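Local coordinates for protein Nrps/pks (Streptomyces albus, PDB 4OPE) that probably acts as a ketosynthase of an AT-less polyketide synthase, extending or passing on the growing chain in the assembly of oxazolomycin, at residues V289-G292 against E293-R297; D506-A509 against D510-D514; F51-D55 against P56-G60; A109-S112 against R113-S117. All blocks are in the same frame, centred on the assembly; numbering follows the deposited sequence.

Contact 1: V289-G292 against E293-R297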
# COMPACT_ATOMS: atom_id res chain seq x y z
N VAL A 289 -6.05 -8.90 20.73
CA VAL A 289 -6.22 -9.97 19.77
C VAL A 289 -4.99 -10.13 18.87
O VAL A 289 -4.44 -11.23 18.72
CB VAL A 289 -7.44 -9.72 18.88
CG1 VAL A 289 -7.53 -10.76 17.78
CG2 VAL A 289 -8.70 -9.71 19.73
N LEU A 290 -4.55 -9.02 18.29
CA LEU A 290 -3.39 -8.99 17.38
C LEU A 290 -2.16 -9.61 18.04
O LEU A 290 -1.57 -10.54 17.51
CB LEU A 290 -3.10 -7.55 17.02
CG LEU A 290 -1.87 -7.31 16.17
CD1 LEU A 290 -2.14 -7.67 14.72
CD2 LEU A 290 -1.38 -5.88 16.29
N ILE A 291 -1.79 -9.10 19.21
CA ILE A 291 -0.62 -9.58 19.90
C ILE A 291 -0.75 -11.07 20.29
O ILE A 291 0.22 -11.84 20.20
CB ILE A 291 -0.35 -8.72 21.16
CG1 ILE A 291 0.10 -7.31 20.74
CG2 ILE A 291 0.76 -9.29 21.99
CD1 ILE A 291 0.14 -6.27 21.84
N GLY A 292 -1.94 -11.47 20.72
CA GLY A 292 -2.21 -12.84 21.10
C GLY A 292 -1.98 -13.76 19.95
O GLY A 292 -1.34 -14.80 20.09
N GLU A 293 -2.48 -13.36 18.80
CA GLU A 293 -2.32 -14.11 17.58
C GLU A 293 -0.85 -14.19 17.18
O GLU A 293 -0.32 -15.26 16.91
CB GLU A 293 -3.09 -13.40 16.49
CG GLU A 293 -3.70 -14.28 15.42
CD GLU A 293 -4.68 -13.47 14.59
OE1 GLU A 293 -5.58 -12.87 15.22
OE2 GLU A 293 -4.52 -13.39 13.33
N ALA A 294 -0.18 -13.06 17.14
CA ALA A 294 1.26 -13.06 16.85
C ALA A 294 2.04 -14.05 17.73
O ALA A 294 2.88 -14.78 17.22
CB ALA A 294 1.83 -11.66 17.03
N LEU A 295 1.75 -14.07 19.04
CA LEU A 295 2.39 -14.99 19.96
C LEU A 295 2.10 -16.45 19.60
O LEU A 295 2.97 -17.30 19.67
CB LEU A 295 1.94 -14.72 21.38
CG LEU A 295 2.44 -13.45 22.03
CD1 LEU A 295 1.60 -13.12 23.25
CD2 LEU A 295 3.88 -13.61 22.46
N GLU A 296 0.87 -16.72 19.22
CA GLU A 296 0.48 -18.02 18.78
C GLU A 296 1.20 -18.44 17.52
O GLU A 296 1.79 -19.51 17.50
CB GLU A 296 -1.00 -18.03 18.51
CG GLU A 296 -1.76 -18.93 19.44
CD GLU A 296 -2.54 -19.95 18.67
OE1 GLU A 296 -3.77 -20.10 18.93
OE2 GLU A 296 -1.91 -20.57 17.77
N ARG A 297 1.18 -17.62 16.47
CA ARG A 297 1.89 -17.97 15.24
C ARG A 297 3.38 -18.19 15.47
O ARG A 297 3.99 -18.99 14.80
CB ARG A 297 1.69 -16.91 14.21
CG ARG A 297 0.31 -16.90 13.60
CD ARG A 297 0.10 -15.56 12.95
NE ARG A 297 -1.17 -15.44 12.26
CZ ARG A 297 -1.58 -14.34 11.64
NH1 ARG A 297 -0.80 -13.25 11.63
NH2 ARG A 297 -2.76 -14.33 11.01
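Helix 284-298 sets Val289 beside Glu293, and Ile291 beside Leu295, one turn apart along its length. Four backbone bonds hold the turns together: Glu293 N, Ala294 N and Leu295 N each donate over 2.9 Å, to Val289 O, Leu290 O and Ile291 O respectively, and Glu296 N reaches Gly292 O at 3.1 Å. On the buried side, Ile291 CG2 lies alongside Leu295 CD1 at 4.1 Å. Ile291 holds CG2 anti to its backbone N (CG1 at chi1 -69°), and the two side chains run the same way. In this thiolase-type fold Leu290 rests on strands 263-272 and 427-434 of the sheet, Ile291 meets His430 of the latter strand and helix 318-329, and Leu295 packs on Leu300 and Phe330. Away from the sheet the helix carries Glu293 and Arg297. Glu293 OE2 stands 3.1 Å from Arg297 NH2 but well out of the guanidinium plane, so charge attraction joins them without an N-H aimed at the oxygen. Glu293 CG meanwhile lies above one face of that guanidinium, out toward its rim. Val289 CG1 flanks the carboxylate, 3.8 Å from Glu293 OE1, the oxygen that forms a salt bridge with Arg120 of the second subunit.

Contact 2: D506-A509 against D510-D514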
# COMPACT_ATOMS: atom_id res chain seq x y z
N ASP A 506 45.30 -1.97 11.17
CA ASP A 506 46.10 -0.75 11.40
C ASP A 506 46.95 -0.45 10.18
O ASP A 506 47.10 0.72 9.76
CB ASP A 506 47.08 -0.92 12.54
CG ASP A 506 46.43 -0.95 13.87
OD1 ASP A 506 45.18 -0.92 13.91
OD2 ASP A 506 47.20 -1.01 14.88
N ASP A 507 47.55 -1.49 9.63
CA ASP A 507 48.42 -1.21 8.53
C ASP A 507 47.63 -0.86 7.29
O ASP A 507 48.12 -0.13 6.48
CB ASP A 507 49.54 -2.27 8.33
CG ASP A 507 49.08 -3.53 7.66
OD1 ASP A 507 48.71 -3.46 6.47
OD2 ASP A 507 49.18 -4.60 8.32
N LEU A 508 46.39 -1.32 7.19
CA LEU A 508 45.49 -0.85 6.12
C LEU A 508 45.15 0.64 6.29
O LEU A 508 45.30 1.43 5.35
CB LEU A 508 44.22 -1.66 6.12
CG LEU A 508 43.11 -1.26 5.14
CD1 LEU A 508 43.62 -1.29 3.72
CD2 LEU A 508 41.96 -2.24 5.32
N ALA A 509 44.70 1.03 7.49
CA ALA A 509 44.45 2.44 7.76
C ALA A 509 45.66 3.32 7.45
O ALA A 509 45.54 4.34 6.81
CB ALA A 509 44.03 2.63 9.21
N ASP A 510 46.84 2.91 7.91
CA ASP A 510 48.07 3.60 7.57
C ASP A 510 48.19 3.85 6.07
O ASP A 510 48.56 4.96 5.63
CB ASP A 510 49.26 2.71 7.96
CG ASP A 510 49.53 2.68 9.47
OD1 ASP A 510 49.05 3.56 10.22
OD2 ASP A 510 50.27 1.76 9.91
N ALA A 511 47.94 2.83 5.26
CA ALA A 511 48.15 2.99 3.85
C ALA A 511 47.13 3.94 3.26
O ALA A 511 47.47 4.78 2.44
CB ALA A 511 48.08 1.65 3.13
N LEU A 512 45.87 3.77 3.66
CA LEU A 512 44.79 4.64 3.20
C LEU A 512 45.05 6.08 3.64
O LEU A 512 44.90 6.99 2.89
CB LEU A 512 43.44 4.14 3.74
CG LEU A 512 43.07 2.72 3.32
CD1 LEU A 512 41.68 2.39 3.78
CD2 LEU A 512 43.12 2.46 1.83
N GLU A 513 45.49 6.29 4.85
CA GLU A 513 45.80 7.67 5.29
C GLU A 513 46.96 8.27 4.46
O GLU A 513 46.87 9.39 4.01
CB GLU A 513 46.05 7.70 6.80
CG GLU A 513 44.79 7.33 7.55
CD GLU A 513 44.89 7.46 9.07
OE1 GLU A 513 45.96 7.90 9.61
OE2 GLU A 513 43.87 7.09 9.73
N ASP A 514 48.00 7.47 4.20
CA ASP A 514 49.10 7.92 3.36
C ASP A 514 48.57 8.35 2.00
O ASP A 514 48.95 9.38 1.49
CB ASP A 514 50.16 6.82 3.20
CG ASP A 514 51.01 6.62 4.46
OD1 ASP A 514 51.05 7.53 5.30
OD2 ASP A 514 51.63 5.55 4.63
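Leu508 and Leu512 meet one turn apart in helix 505-516, their side chains crossing at a slant with Leu508 CD1 4.1 Å from Leu512 CG. The carbon tip of Leu508 comes round to its neighbour because CG stands opposite the backbone N (chi1 176°). Leu512 N donates to Leu508 O over 2.9 Å. Alongside it, Asp510 N binds Asp506 O at 2.9 Å and Glu513 N binds Ala509 O at 2.8 Å, while Ala511 N reaches Asp507 O at 3.2 Å. Three of the acids pair with arginines outside these turns. Arg473 takes Asp510 OD1 through NH2 and Glu513 OE2 through NE, and Arg523 pairs with Asp507 OD1. An alanine in place of Asp510 would probably leave NH2 of Arg473 without this carboxylate, so that its guanidinium is held at one point, by Glu513, and less firmly fixed. Asp507 OD2 is hydrogen-bonded to Thr504 OG1 just before the helix. Farther out, Leu508 and Leu512 are wedged between two elements: strand 496-502, through Phe502 and Val500, and helix 458-473, through Leu472, Thr468 and Ala469.

Contact 3: F51-D55 against P56-G60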
# COMPACT_ATOMS: atom_id res chain seq x y z
N PHE A 51 3.92 30.49 11.54
CA PHE A 51 2.91 29.47 11.84
C PHE A 51 2.80 29.12 13.32
O PHE A 51 1.92 28.35 13.70
CB PHE A 51 3.25 28.17 11.12
CG PHE A 51 3.67 28.34 9.70
CD1 PHE A 51 2.77 28.77 8.73
CD2 PHE A 51 4.97 28.05 9.31
CE1 PHE A 51 3.16 28.93 7.41
CE2 PHE A 51 5.35 28.20 7.99
CZ PHE A 51 4.45 28.65 7.04
N TYR A 52 3.70 29.67 14.15
CA TYR A 52 3.76 29.31 15.55
C TYR A 52 2.96 30.26 16.43
O TYR A 52 2.98 31.47 16.24
CB TYR A 52 5.21 29.33 16.00
CG TYR A 52 5.46 28.94 17.45
CD1 TYR A 52 5.14 27.67 17.92
CD2 TYR A 52 6.07 29.83 18.33
CE1 TYR A 52 5.39 27.31 19.23
CE2 TYR A 52 6.34 29.47 19.64
CZ TYR A 52 5.99 28.22 20.08
OH TYR A 52 6.27 27.86 21.36
N ASP A 53 2.25 29.69 17.41
CA ASP A 53 1.65 30.47 18.49
C ASP A 53 1.62 29.50 19.67
O ASP A 53 1.01 28.43 19.57
CB ASP A 53 0.24 31.00 18.14
CG ASP A 53 -0.38 31.88 19.26
OD1 ASP A 53 -0.21 31.59 20.46
OD2 ASP A 53 -1.08 32.86 18.93
N PRO A 54 2.28 29.88 20.78
CA PRO A 54 2.38 28.94 21.89
C PRO A 54 1.06 28.66 22.55
O PRO A 54 1.00 27.75 23.36
CB PRO A 54 3.33 29.64 22.89
CG PRO A 54 3.73 30.94 22.26
CD PRO A 54 2.80 31.22 21.12
N ASP A 55 0.01 29.43 22.23
CA ASP A 55 -1.33 29.14 22.74
C ASP A 55 -2.02 28.09 21.88
O ASP A 55 -2.22 28.31 20.68
CB ASP A 55 -2.19 30.42 22.79
CG ASP A 55 -3.50 30.22 23.56
OD1 ASP A 55 -3.81 29.09 24.00
OD2 ASP A 55 -4.25 31.21 23.71
N PRO A 56 -2.37 26.92 22.48
CA PRO A 56 -3.14 25.91 21.74
C PRO A 56 -4.50 26.39 21.25
O PRO A 56 -5.04 25.84 20.31
CB PRO A 56 -3.33 24.77 22.76
CG PRO A 56 -2.68 25.19 24.02
CD PRO A 56 -1.82 26.38 23.73
N ALA A 57 -5.06 27.40 21.90
CA ALA A 57 -6.35 27.89 21.52
C ALA A 57 -6.28 28.78 20.28
O ALA A 57 -7.27 28.94 19.57
CB ALA A 57 -6.96 28.66 22.69
N ALA A 58 -5.13 29.39 20.01
CA ALA A 58 -4.97 30.11 18.76
C ALA A 58 -5.43 29.23 17.58
O ALA A 58 -5.07 28.05 17.47
CB ALA A 58 -3.54 30.55 18.57
N PRO A 59 -6.27 29.79 16.71
CA PRO A 59 -6.70 29.03 15.53
C PRO A 59 -5.74 29.20 14.35
O PRO A 59 -5.13 30.26 14.20
CB PRO A 59 -8.09 29.62 15.21
CG PRO A 59 -8.10 31.00 15.82
CD PRO A 59 -7.00 31.08 16.85
N GLY A 60 -5.63 28.17 13.52
CA GLY A 60 -4.81 28.25 12.31
C GLY A 60 -3.32 28.35 12.59
O GLY A 60 -2.54 28.91 11.79
O HOH W 1 -2.28 26.87 17.88
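Asp55 folds its carboxylate back onto the turn it opens: Ala57 N donates to Asp55 OD1 at 3.0 Å, with an N-H...O angle of 165°, coming from above the carboxylate plane. The aspartate reaches this amide with CG anti to its backbone N (chi1 -169°). Its own N-H is taken by Asp53 OD1 at 2.8 Å, met on the anti side of that carboxylate, which makes an Asx turn across Pro54. Residues 55-58 form a type I beta turn, but its closing bond, Ala58 N to Asp55 O at 3.2 Å, is weak, so the side-chain bond to Ala57 N is the better of the two. A water lies within hydrogen-bonding distance, 3.1 Å, of both Asp55 O and Ala58 O, the carbonyls at the ends of the turn. Packing is slight and is methyl against carboxylate: Ala58 CB comes up against the carboxylate of Asp53, 3.4 Å from OD2, and Ala57 CB sits 3.4 Å from Asp55 OD1. The turn juts from the long loop between strands 39-40 and 66-67, where Phe51 and Asp53 make backbone bonds with Ala62. At the start of the segment Phe51 packs on Pro209 and on Leu141 of the second subunit, at the end of its helix 137-141.

Contact 4: A109-S112 against R113-S117; sequences AGTS and RAALS
Ser112 OG accepts the N-H of Ala115 at 3.1 Å, with an angle of 157° at the hydrogen, and so gives an amide of the first turn a side-chain acceptor. The hydroxyl gets there because chi1 of 56° tucks OG between the backbone N and the carbonyl carbon. The carbonyl of the same residue is used as well: Leu116 N donates to Ser112 O at 3.0 Å. Ser112 is thus the N-cap of the short, weakly bonded helix 113-116. Just ahead of it, Gly110, with positive phi, ends helix 93-108 in a Schellman motif, so one helix is closed off and the next begun within a few residues. A valine in place of Ser112 would probably leave Ala115 N without its capping acceptor and make the first turn less firmly held. Downstream, Ala114 O serves two donors on one face of its plane, Ser117 OG at 3.0 Å and Ser117 N at 3.3 Å. Thr111 crosses Leu116 at about a right angle, Thr111 CG2 touching Leu116 CD1 at 4.0 Å, and Thr111 OG1 abuts Ala115 CB at 3.3 Å; Leu106 of helix 93-108 packs on both Thr111 and Leu116. The guanidinium of Arg113 finds its partners beyond the helix: NH2 forms a salt bridge with Glu492, NH1 donates to Phe162 O, and the group makes a cation-pi contact with Phe162.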
# COMPACT_ATOMS: atom_id res chain seq x y z
N ALA A 109 23.65 -6.06 3.79
CA ALA A 109 23.47 -7.47 3.60
C ALA A 109 24.64 -8.19 2.91
O ALA A 109 24.53 -9.39 2.74
CB ALA A 109 22.21 -7.71 2.77
N GLY A 110 25.70 -7.48 2.48
CA GLY A 110 26.75 -8.12 1.68
C GLY A 110 26.37 -8.67 0.28
O GLY A 110 26.82 -9.72 -0.16
N THR A 111 25.59 -7.90 -0.45
CA THR A 111 25.10 -8.35 -1.71
C THR A 111 25.04 -7.18 -2.68
O THR A 111 25.60 -6.13 -2.39
CB THR A 111 23.73 -9.03 -1.55
OG1 THR A 111 23.45 -9.79 -2.73
CG2 THR A 111 22.63 -8.02 -1.36
N SER A 112 24.35 -7.38 -3.80
CA SER A 112 24.32 -6.43 -4.90
C SER A 112 23.17 -6.74 -5.86
O SER A 112 22.64 -7.86 -5.86
CB SER A 112 25.62 -6.55 -5.70
OG SER A 112 25.80 -7.90 -6.12
N ARG A 113 22.81 -5.75 -6.67
CA ARG A 113 21.90 -5.96 -7.79
C ARG A 113 22.20 -7.24 -8.53
O ARG A 113 21.30 -8.10 -8.73
CB ARG A 113 22.05 -4.84 -8.80
CG ARG A 113 21.50 -3.54 -8.27
CD ARG A 113 21.42 -2.41 -9.29
NE ARG A 113 22.72 -1.88 -9.65
CZ ARG A 113 22.89 -0.89 -10.51
NH1 ARG A 113 21.87 -0.32 -11.09
NH2 ARG A 113 24.09 -0.46 -10.76
N ALA A 114 23.46 -7.37 -8.95
CA ALA A 114 23.89 -8.54 -9.75
C ALA A 114 23.81 -9.86 -9.00
O ALA A 114 23.40 -10.84 -9.55
CB ALA A 114 25.28 -8.33 -10.31
N ALA A 115 24.16 -9.90 -7.74
CA ALA A 115 24.05 -11.13 -6.97
C ALA A 115 22.59 -11.54 -6.82
O ALA A 115 22.29 -12.72 -6.76
CB ALA A 115 24.70 -10.96 -5.59
N LEU A 116 21.71 -10.55 -6.75
CA LEU A 116 20.28 -10.78 -6.56
C LEU A 116 19.53 -11.04 -7.82
O LEU A 116 18.35 -11.40 -7.76
CB LEU A 116 19.60 -9.58 -5.88
CG LEU A 116 19.88 -9.53 -4.38
CD1 LEU A 116 19.40 -8.22 -3.76
CD2 LEU A 116 19.22 -10.71 -3.73
N SER A 117 20.19 -10.92 -8.96
CA SER A 117 19.50 -10.98 -10.26
C SER A 117 19.05 -12.35 -10.69
O SER A 117 18.42 -12.47 -11.67
CB SER A 117 20.38 -10.43 -11.37
OG SER A 117 21.34 -11.40 -11.67

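How the contacts relate
Contacts 1 and 2 are both regular helical turns with one leucine-lined side buried, though they stand on opposite sides of the chain's centre, 52 Å apart between centres. Contact 1 lies against the large mixed sheet and pairs Glu293 with the second subunit, whereas contact 2 keeps its salt bridges within its own chain. Contact 4, nearest the chain's centre, joins two helices end to end; it relies on a serine cap and sends its arginine to partners within its own chain. Its nearest atoms are about 17 Å from those of contact 2. Contact 3 is the surface member, a loop turn held by aspartate-to-amide bonds rather than by apolar packing. Like contact 1, it touches the second subunit.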